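Local coordinates for protein 15-O-acetyltransferase (Fusarium sporotrichioides, PDB 3FOT) that transfers an acetyl group to the 15-hydroxyl of trichothecene intermediates during the biosynthesis of mycotoxins such as T-2 toxin, at residues 268-273 / 496-501; 441-446 / 482-487. All coordinates share one frame; numbering follows the deposited sequence.

Both contacts lie at the margins of the four-stranded mixed sheet made of strands 277-283, 486-494, 477-483 and 435-441, and strand 486-494 leads from one to the other. Contact 2 sits at the end of outermost strand 435-441, beside the hairpin of 477-483 and 486-494; contact 1 joins the approach to strand 277-283, the other outermost strand, to the turn before helix 500-516. Their centres are 31 Å apart and their nearest atoms about 17 Å. Each is partly buried, contact 1 lying farther from the chain's centre. An asparagine amide ties backbone oxygens in contact 1, whereas a glutamate carboxylate seizes a turn N-H in contact 2.

Contact 1 (268-273 / 496-501); sequences MKFQPG and ANYTEA. With SO4 (sulfate ion), chain I.
The irregular connection that leads from helix 246-264 to strand 277-283 runs past the turn before the C-terminal helix 500-516, and Asn497 stitches the two together. Gln271 N donates to Asn497 O at 3.0 Å, an almost straight bond (176°). In return Asn497 ND2 reaches Gln271 O at 2.8 Å, arriving in the plane of that carbonyl. The same nitrogen also gives a bond of 3.1 Å to Gly273 O, this time from above the carbonyl plane. Both acceptors lie near the plane of the Asn497 amide, which fixes its rotation. With CG anti to the carbonyl carbon (chi1 -52°), the amide runs alongside the Phe270 ring, the two planes 75° apart. Asn497 CA adds a C-H...O contact to Gln271 O, and water 1 donates to both Pro272 O and Ala496 O.

At the other end Tyr498 lies against 268-270. Tyr498 CE1 is 3.7 Å from Met268 SD, an oblique Met-aromatic contact, while Tyr498 CZ packs 3.6 Å from Phe270 CB. Tyr498 OH bonds to Pro474 O, and Leu476 touches both Met268 and the tyrosine. Thr499 is the N-cap of helix 500-516; Glu500 N donates at 2.7 Å to O3 of a sulfate ion, probably from the crystallisation liquor, consistent with the pull of a helix N-terminus on an anion. The buried Asn497 thus bonds three times: its side-chain N-H groups serve two carbonyls and its backbone O accepts from Gln271 N. Across the segments, hydrogen bonds gather at 271-273 and apolar contacts at Met268 and Phe270.

Contact 2 (441-446 / 482-487); sequences INERFI and SWRDAS
Glu443 OE2 accepts from Arg484 N at 2.6 Å, using the syn lone pair on the side of its other oxygen. The bend at chi2 (88°) folds the glutamate chain back so that the carboxylate reaches the turn. His448 NE2 also bonds to OE2, and Glu443 OE1 takes a bond from water 2 at 2.7 Å. That water accepts from Asp485 N and hydrogen-bonds with Ser482 OG, so the carboxylate holds two successive turn N-H groups, one directly and one through water. Beside it, Asn442 N donates to Ser482 O at 2.9 Å. Ile441 O, meanwhile, receives Arg444 N and Arg444 NE from opposite faces of its plane.

The Trp483 indole packs against the Glu443 carboxylate. Glu443 OE2 stands 3.6 Å above one face of the Trp483 ring, offset toward the rim, where Arg484 CG covers the same face; the carboxylate and ring planes are 31° apart. Asn442 CB approaches Trp483 CE3 obliquely at 3.4 Å. Ile446 O meets the ring edge in its plane, 3.3 Å from Trp483 CH2, and Ile446 CG2 packs 4.1 Å from that same carbon. Trp483 NE1 and Arg484 NE both donate to Val462 O, and Ile465 of strand 457-469 touches the indole, Asn442 and Ile446, joining this corner to the neighbouring six-stranded sheet.

Ile441 and Ser482 form a parallel bridge where outermost strand 435-441 ends and its chain turns into a short 3-10 segment, 442-444. The partner is a beta hairpin closed by a type I' turn from Trp483 to Ala486, with Arg484 and Asp485 both in the left-handed region characteristic of that turn.

Contact 1 (268-273 / 496-501)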
ATOM      1  N   MET A 268       7.792   3.403  21.972  1.00 22.07           N
ATOM      2  CA  MET A 268       7.526   2.019  22.328  1.00 21.06           C
ATOM      3  C   MET A 268       8.788   1.162  22.311  1.00 19.10           C
ATOM      4  O   MET A 268       9.529   1.142  21.336  1.00 17.88           O
ATOM      5  CB  MET A 268       6.507   1.419  21.384  1.00 20.58           C
ATOM      6  CG  MET A 268       6.194  -0.014  21.694  1.00 22.49           C
ATOM      7  SD  MET A 268       4.829  -0.582  20.687  1.00 23.61           S
ATOM      8  CE  MET A 268       3.451   0.337  21.445  1.00 23.95           C
ATOM      9  N   LYS A 269       9.016   0.438  23.397  1.00 17.56           N
ATOM     10  CA  LYS A 269      10.167  -0.460  23.444  1.00 17.05           C
ATOM     11  C   LYS A 269      10.002  -1.626  22.472  1.00 16.18           C
ATOM     12  O   LYS A 269       8.896  -2.139  22.291  1.00 15.56           O
ATOM     13  CB  LYS A 269      10.369  -0.980  24.865  1.00 17.49           C
ATOM     14  CG  LYS A 269      10.895   0.074  25.804  1.00 21.38           C
ATOM     15  CD  LYS A 269      11.074  -0.459  27.219  1.00 26.30           C
ATOM     16  CE  LYS A 269      11.333   0.683  28.203  1.00 30.29           C
ATOM     17  NZ  LYS A 269      12.401   1.604  27.707  1.00 32.95           N
ATOM     18  N   PHE A 270      11.110  -2.041  21.862  1.00 15.15           N
ATOM     19  CA  PHE A 270      11.141  -3.224  21.011  1.00 16.09           C
ATOM     20  C   PHE A 270      12.410  -4.015  21.271  1.00 16.76           C
ATOM     21  O   PHE A 270      13.372  -3.500  21.848  1.00 16.84           O
ATOM     22  CB  PHE A 270      10.996  -2.879  19.521  1.00 15.42           C
ATOM     23  CG  PHE A 270      12.179  -2.161  18.937  1.00 14.35           C
ATOM     24  CD1 PHE A 270      13.270  -2.879  18.435  1.00 14.72           C
ATOM     25  CD2 PHE A 270      12.180  -0.769  18.842  1.00 14.36           C
ATOM     26  CE1 PHE A 270      14.372  -2.211  17.892  1.00 13.94           C
ATOM     27  CE2 PHE A 270      13.267  -0.088  18.305  1.00 15.86           C
ATOM     28  CZ  PHE A 270      14.368  -0.805  17.828  1.00 14.10           C
ATOM     29  N   GLN A 271      12.405  -5.270  20.856  1.00 17.66           N
ATOM     30  CA  GLN A 271      13.578  -6.114  21.039  1.00 18.35           C
ATOM     31  C   GLN A 271      14.344  -6.091  19.734  1.00 17.93           C
ATOM     32  O   GLN A 271      13.749  -6.246  18.684  1.00 16.98           O
ATOM     33  CB  GLN A 271      13.168  -7.535  21.446  1.00 18.99           C
ATOM     34  CG  GLN A 271      12.239  -7.488  22.661  1.00 22.41           C
ATOM     35  CD  GLN A 271      11.949  -8.824  23.260  1.00 27.02           C
ATOM     36  OE1 GLN A 271      10.868  -9.389  23.060  1.00 30.87           O
ATOM     37  NE2 GLN A 271      12.901  -9.344  24.021  1.00 29.67           N
ATOM     38  N   PRO A 272      15.672  -5.865  19.791  1.00 17.84           N
ATOM     39  CA  PRO A 272      16.434  -5.724  18.560  1.00 17.55           C
ATOM     40  C   PRO A 272      16.529  -7.020  17.753  1.00 17.22           C
ATOM     41  O   PRO A 272      16.418  -8.109  18.308  1.00 16.86           O
ATOM     42  CB  PRO A 272      17.835  -5.347  19.052  1.00 17.75           C
ATOM     43  CG  PRO A 272      17.909  -5.882  20.415  1.00 17.50           C
ATOM     44  CD  PRO A 272      16.533  -5.742  20.986  1.00 18.65           C
ATOM     45  N   GLY A 273      16.767  -6.870  16.457  1.00 17.05           N
ATOM     46  CA  GLY A 273      16.963  -8.001  15.567  1.00 17.64           C
ATOM     47  C   GLY A 273      16.133  -7.897  14.304  1.00 18.47           C
ATOM     48  O   GLY A 273      15.469  -6.883  14.067  1.00 17.79           O
ATOM     49  N   ALA A 496      10.873 -10.426  15.093  1.00 15.09           N
ATOM     50  CA  ALA A 496      12.069 -10.295  15.918  1.00 16.34           C
ATOM     51  C   ALA A 496      11.865  -9.237  17.004  1.00 16.11           C
ATOM     52  O   ALA A 496      12.488  -9.305  18.074  1.00 16.54           O
ATOM     53  CB  ALA A 496      13.245  -9.920  15.068  1.00 15.69           C
ATOM     54  N   ASN A 497      10.996  -8.266  16.718  1.00 15.65           N
ATOM     55  CA  ASN A 497      10.935  -7.033  17.515  1.00 16.00           C
ATOM     56  C   ASN A 497       9.798  -6.995  18.537  1.00 15.96           C
ATOM     57  O   ASN A 497       9.889  -6.277  19.554  1.00 16.76           O
ATOM     58  CB  ASN A 497      10.865  -5.809  16.595  1.00 16.24           C
ATOM     59  CG  ASN A 497      11.960  -5.793  15.548  1.00 16.15           C
ATOM     60  OD1 ASN A 497      11.688  -5.562  14.374  1.00 14.99           O
ATOM     61  ND2 ASN A 497      13.212  -6.063  15.964  1.00 14.43           N
ATOM     62  N   TYR A 498       8.733  -7.745  18.255  1.00 15.91           N
ATOM     63  CA  TYR A 498       7.579  -7.829  19.132  1.00 15.81           C
ATOM     64  C   TYR A 498       7.035  -9.247  19.174  1.00 16.96           C
ATOM     65  O   TYR A 498       7.212 -10.022  18.244  1.00 16.16           O
ATOM     66  CB  TYR A 498       6.447  -6.922  18.623  1.00 15.76           C
ATOM     67  CG  TYR A 498       6.863  -5.498  18.468  1.00 13.49           C
ATOM     68  CD1 TYR A 498       6.719  -4.587  19.529  1.00 15.26           C
ATOM     69  CD2 TYR A 498       7.400  -5.049  17.269  1.00 11.10           C
ATOM     70  CE1 TYR A 498       7.103  -3.261  19.385  1.00 13.48           C
ATOM     71  CE2 TYR A 498       7.787  -3.719  17.116  1.00 12.61           C
ATOM     72  CZ  TYR A 498       7.636  -2.837  18.171  1.00 13.93           C
ATOM     73  OH  TYR A 498       8.029  -1.524  18.029  1.00 13.05           O
ATOM     74  N   THR A 499       6.344  -9.559  20.257  1.00 18.08           N
ATOM     75  CA  THR A 499       5.555 -10.785  20.298  1.00 19.34           C
ATOM     76  C   THR A 499       4.185 -10.511  19.680  1.00 19.28           C
ATOM     77  O   THR A 499       3.729  -9.362  19.652  1.00 18.40           O
ATOM     78  CB  THR A 499       5.364 -11.313  21.734  1.00 19.61           C
ATOM     79  OG1 THR A 499       4.565 -10.397  22.488  1.00 21.25           O
ATOM     80  CG2 THR A 499       6.721 -11.489  22.429  1.00 20.78           C
ATOM     81  N   GLU A 500       3.537 -11.556  19.180  1.00 18.55           N
ATOM     82  CA  GLU A 500       2.183 -11.396  18.648  1.00 18.96           C
ATOM     83  C   GLU A 500       1.239 -10.899  19.745  1.00 18.49           C
ATOM     84  O   GLU A 500       0.369 -10.054  19.489  1.00 17.64           O
ATOM     85  CB  GLU A 500       1.680 -12.695  18.008  1.00 18.95           C
ATOM     86  CG  GLU A 500       0.370 -12.547  17.228  1.00 20.33           C
ATOM     87  CD  GLU A 500      -0.231 -13.872  16.807  0.70 21.67           C
ATOM     88  OE1 GLU A 500       0.189 -14.940  17.317  0.70 25.25           O
ATOM     89  OE2 GLU A 500      -1.143 -13.843  15.967  0.70 24.68           O
ATOM     90  N   ALA A 501       1.409 -11.421  20.961  1.00 17.66           N
ATOM     91  CA  ALA A 501       0.564 -11.023  22.082  1.00 18.28           C
ATOM     92  C   ALA A 501       0.630  -9.535  22.380  1.00 18.15           C
ATOM     93  O   ALA A 501      -0.403  -8.906  22.618  1.00 17.39           O
ATOM     94  CB  ALA A 501       0.914 -11.804  23.329  1.00 18.34           C
TER
HETATM   95  S   SO4 I 527       5.646 -14.765  19.505  1.00 45.34           S
HETATM   96  O1  SO4 I 527       4.978 -15.021  20.779  1.00 44.94           O
HETATM   97  O2  SO4 I 527       5.777 -16.015  18.749  1.00 45.08           O
HETATM   98  O3  SO4 I 527       4.843 -13.828  18.727  1.00 43.54           O
HETATM   99  O4  SO4 I 527       6.963 -14.200  19.808  1.00 43.80           O
HETATM  100  O   HOH W   1      14.862 -10.164  18.578  1.00 20.74           O

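Contact 2 (441-446 / 482-487)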
ATOM      1  N   ILE A 441     -10.802   3.979   1.479  1.00 16.75           N
ATOM      2  CA  ILE A 441     -11.966   3.173   1.110  1.00 15.62           C
ATOM      3  C   ILE A 441     -11.698   2.379  -0.168  1.00 14.34           C
ATOM      4  O   ILE A 441     -11.474   2.960  -1.223  1.00 13.82           O
ATOM      5  CB  ILE A 441     -13.182   4.093   0.947  1.00 15.98           C
ATOM      6  CG1 ILE A 441     -13.472   4.777   2.296  1.00 17.03           C
ATOM      7  CG2 ILE A 441     -14.390   3.321   0.403  1.00 16.12           C
ATOM      8  CD1 ILE A 441     -14.534   5.855   2.235  1.00 20.39           C
ATOM      9  N   ASN A 442     -11.731   1.054  -0.061  1.00 13.36           N
ATOM     10  CA  ASN A 442     -11.308   0.193  -1.152  1.00 12.13           C
ATOM     11  C   ASN A 442     -12.258   0.231  -2.350  1.00 12.82           C
ATOM     12  O   ASN A 442     -11.871  -0.155  -3.443  1.00 11.60           O
ATOM     13  CB  ASN A 442     -11.083  -1.243  -0.660  1.00 12.79           C
ATOM     14  CG  ASN A 442      -9.750  -1.430   0.019  1.00 14.57           C
ATOM     15  OD1 ASN A 442      -9.651  -1.987   1.137  1.00 16.07           O
ATOM     16  ND2 ASN A 442      -8.711  -1.015  -0.654  1.00 10.72           N
ATOM     17  N   GLU A 443     -13.491   0.724  -2.148  1.00 11.79           N
ATOM     18  CA  GLU A 443     -14.447   0.863  -3.259  1.00 12.07           C
ATOM     19  C   GLU A 443     -13.996   1.871  -4.319  1.00 12.56           C
ATOM     20  O   GLU A 443     -14.480   1.843  -5.465  1.00 12.94           O
ATOM     21  CB  GLU A 443     -15.836   1.245  -2.718  1.00 12.76           C
ATOM     22  CG  GLU A 443     -16.645   0.024  -2.234  1.00 12.07           C
ATOM     23  CD  GLU A 443     -16.403  -0.347  -0.763  1.00 12.41           C
ATOM     24  OE1 GLU A 443     -15.482   0.215  -0.105  1.00 11.95           O
ATOM     25  OE2 GLU A 443     -17.175  -1.191  -0.258  1.00 13.15           O
ATOM     26  N   ARG A 444     -13.098   2.780  -3.924  1.00 12.34           N
ATOM     27  CA  ARG A 444     -12.505   3.708  -4.864  1.00 13.66           C
ATOM     28  C   ARG A 444     -11.811   2.973  -5.992  1.00 12.81           C
ATOM     29  O   ARG A 444     -11.723   3.488  -7.092  1.00 13.51           O
ATOM     30  CB  ARG A 444     -11.501   4.639  -4.159  1.00 12.68           C
ATOM     31  CG  ARG A 444     -12.104   5.534  -3.095  1.00 16.87           C
ATOM     32  CD  ARG A 444     -11.052   6.541  -2.607  1.00 16.24           C
ATOM     33  NE  ARG A 444     -10.079   5.870  -1.747  1.00 24.32           N
ATOM     34  CZ  ARG A 444      -8.849   6.308  -1.476  1.00 27.51           C
ATOM     35  NH1 ARG A 444      -8.378   7.425  -2.029  1.00 26.22           N
ATOM     36  NH2 ARG A 444      -8.075   5.585  -0.679  1.00 29.02           N
ATOM     37  N   PHE A 445     -11.310   1.767  -5.716  1.00 12.08           N
ATOM     38  CA  PHE A 445     -10.393   1.096  -6.629  1.00 11.56           C
ATOM     39  C   PHE A 445     -10.809  -0.283  -7.120  1.00 10.79           C
ATOM     40  O   PHE A 445     -10.403  -0.682  -8.206  1.00 10.71           O
ATOM     41  CB  PHE A 445      -9.038   0.951  -5.941  1.00 12.30           C
ATOM     42  CG  PHE A 445      -8.562   2.213  -5.291  1.00 13.74           C
ATOM     43  CD1 PHE A 445      -8.464   3.382  -6.027  1.00 15.29           C
ATOM     44  CD2 PHE A 445      -8.234   2.225  -3.941  1.00 16.71           C
ATOM     45  CE1 PHE A 445      -8.026   4.565  -5.434  1.00 17.43           C
ATOM     46  CE2 PHE A 445      -7.793   3.414  -3.328  1.00 17.25           C
ATOM     47  CZ  PHE A 445      -7.691   4.577  -4.092  1.00 15.71           C
ATOM     48  N   ILE A 446     -11.568  -1.016  -6.308  1.00 10.05           N
ATOM     49  CA  ILE A 446     -11.839  -2.451  -6.574  1.00  9.63           C
ATOM     50  C   ILE A 446     -13.350  -2.647  -6.560  1.00  9.76           C
ATOM     51  O   ILE A 446     -14.020  -2.163  -5.657  1.00 10.00           O
ATOM     52  CB  ILE A 446     -11.150  -3.341  -5.515  1.00  9.46           C
ATOM     53  CG1 ILE A 446      -9.627  -3.163  -5.623  1.00 10.13           C
ATOM     54  CG2 ILE A 446     -11.549  -4.819  -5.648  1.00  9.48           C
ATOM     55  CD1 ILE A 446      -8.849  -3.736  -4.443  1.00  9.93           C
ATOM     56  N   SER A 482     -11.133   0.311   4.395  1.00 12.47           N
ATOM     57  CA  SER A 482     -12.549   0.058   4.492  1.00 10.79           C
ATOM     58  C   SER A 482     -13.010  -0.740   3.298  1.00 10.53           C
ATOM     59  O   SER A 482     -12.539  -0.515   2.184  1.00  8.78           O
ATOM     60  CB  SER A 482     -13.317   1.380   4.511  1.00 12.23           C
ATOM     61  OG  SER A 482     -14.700   1.109   4.682  1.00 14.91           O
ATOM     62  N   TRP A 483     -13.943  -1.656   3.539  1.00  9.23           N
ATOM     63  CA  TRP A 483     -14.603  -2.369   2.436  1.00  9.27           C
ATOM     64  C   TRP A 483     -16.007  -2.726   2.856  1.00  9.49           C
ATOM     65  O   TRP A 483     -16.193  -3.210   3.969  1.00  9.66           O
ATOM     66  CB  TRP A 483     -13.817  -3.616   2.149  1.00  8.86           C
ATOM     67  CG  TRP A 483     -14.293  -4.481   1.033  1.00  9.25           C
ATOM     68  CD1 TRP A 483     -14.716  -5.768   1.131  1.00  8.83           C
ATOM     69  CD2 TRP A 483     -14.338  -4.138  -0.350  1.00 10.02           C
ATOM     70  NE1 TRP A 483     -15.045  -6.256  -0.128  1.00  9.18           N
ATOM     71  CE2 TRP A 483     -14.825  -5.271  -1.048  1.00  8.44           C
ATOM     72  CE3 TRP A 483     -14.033  -2.975  -1.074  1.00  8.80           C
ATOM     73  CZ2 TRP A 483     -14.992  -5.288  -2.435  1.00  9.42           C
ATOM     74  CZ3 TRP A 483     -14.208  -2.993  -2.469  1.00 10.25           C
ATOM     75  CH2 TRP A 483     -14.676  -4.152  -3.129  1.00  8.63           C
ATOM     76  N   ARG A 484     -16.993  -2.463   1.987  1.00  9.08           N
ATOM     77  CA  ARG A 484     -18.410  -2.806   2.299  1.00 10.96           C
ATOM     78  C   ARG A 484     -18.813  -2.209   3.660  1.00 11.90           C
ATOM     79  O   ARG A 484     -19.509  -2.862   4.483  1.00 12.42           O
ATOM     80  CB  ARG A 484     -18.639  -4.311   2.286  1.00 10.61           C
ATOM     81  CG  ARG A 484     -18.444  -4.906   0.887  1.00 11.11           C
ATOM     82  CD  ARG A 484     -18.562  -6.398   0.953  1.00 12.14           C
ATOM     83  NE  ARG A 484     -18.423  -7.000  -0.370  1.00 11.91           N
ATOM     84  CZ  ARG A 484     -19.424  -7.141  -1.253  1.00 13.30           C
ATOM     85  NH1 ARG A 484     -19.180  -7.713  -2.426  1.00 11.80           N
ATOM     86  NH2 ARG A 484     -20.670  -6.743  -0.960  1.00 12.86           N
ATOM     87  N   ASP A 485     -18.381  -0.962   3.848  1.00 12.21           N
ATOM     88  CA  ASP A 485     -18.667  -0.126   5.043  1.00 13.85           C
ATOM     89  C   ASP A 485     -18.070  -0.644   6.348  1.00 13.58           C
ATOM     90  O   ASP A 485     -18.452  -0.173   7.427  1.00 13.57           O
ATOM     91  CB  ASP A 485     -20.170   0.073   5.250  1.00 15.12           C
ATOM     92  CG  ASP A 485     -20.771   1.047   4.271  1.00 18.93           C
ATOM     93  OD1 ASP A 485     -20.121   2.066   3.936  1.00 23.05           O
ATOM     94  OD2 ASP A 485     -21.918   0.793   3.877  1.00 24.45           O
ATOM     95  N   ALA A 486     -17.156  -1.603   6.265  1.00 12.04           N
ATOM     96  CA  ALA A 486     -16.481  -2.105   7.452  1.00 12.12           C
ATOM     97  C   ALA A 486     -15.022  -1.684   7.423  1.00 12.76           C
ATOM     98  O   ALA A 486     -14.337  -1.917   6.426  1.00 12.13           O
ATOM     99  CB  ALA A 486     -16.593  -3.624   7.529  1.00 12.32           C
ATOM    100  N   SER A 487     -14.549  -1.099   8.528  1.00 11.78           N
ATOM    101  CA  SER A 487     -13.136  -0.703   8.662  1.00 11.75           C
ATOM    102  C   SER A 487     -12.294  -1.843   9.218  1.00 11.72           C
ATOM    103  O   SER A 487     -12.678  -2.500  10.182  1.00 12.17           O
ATOM    104  CB  SER A 487     -12.996   0.544   9.555  1.00 10.63           C
ATOM    105  OG  SER A 487     -13.666   1.654   8.965  1.00 14.09           O
TER
HETATM  106  O   HOH W   2     -16.293   0.750   2.431  1.00 13.68           O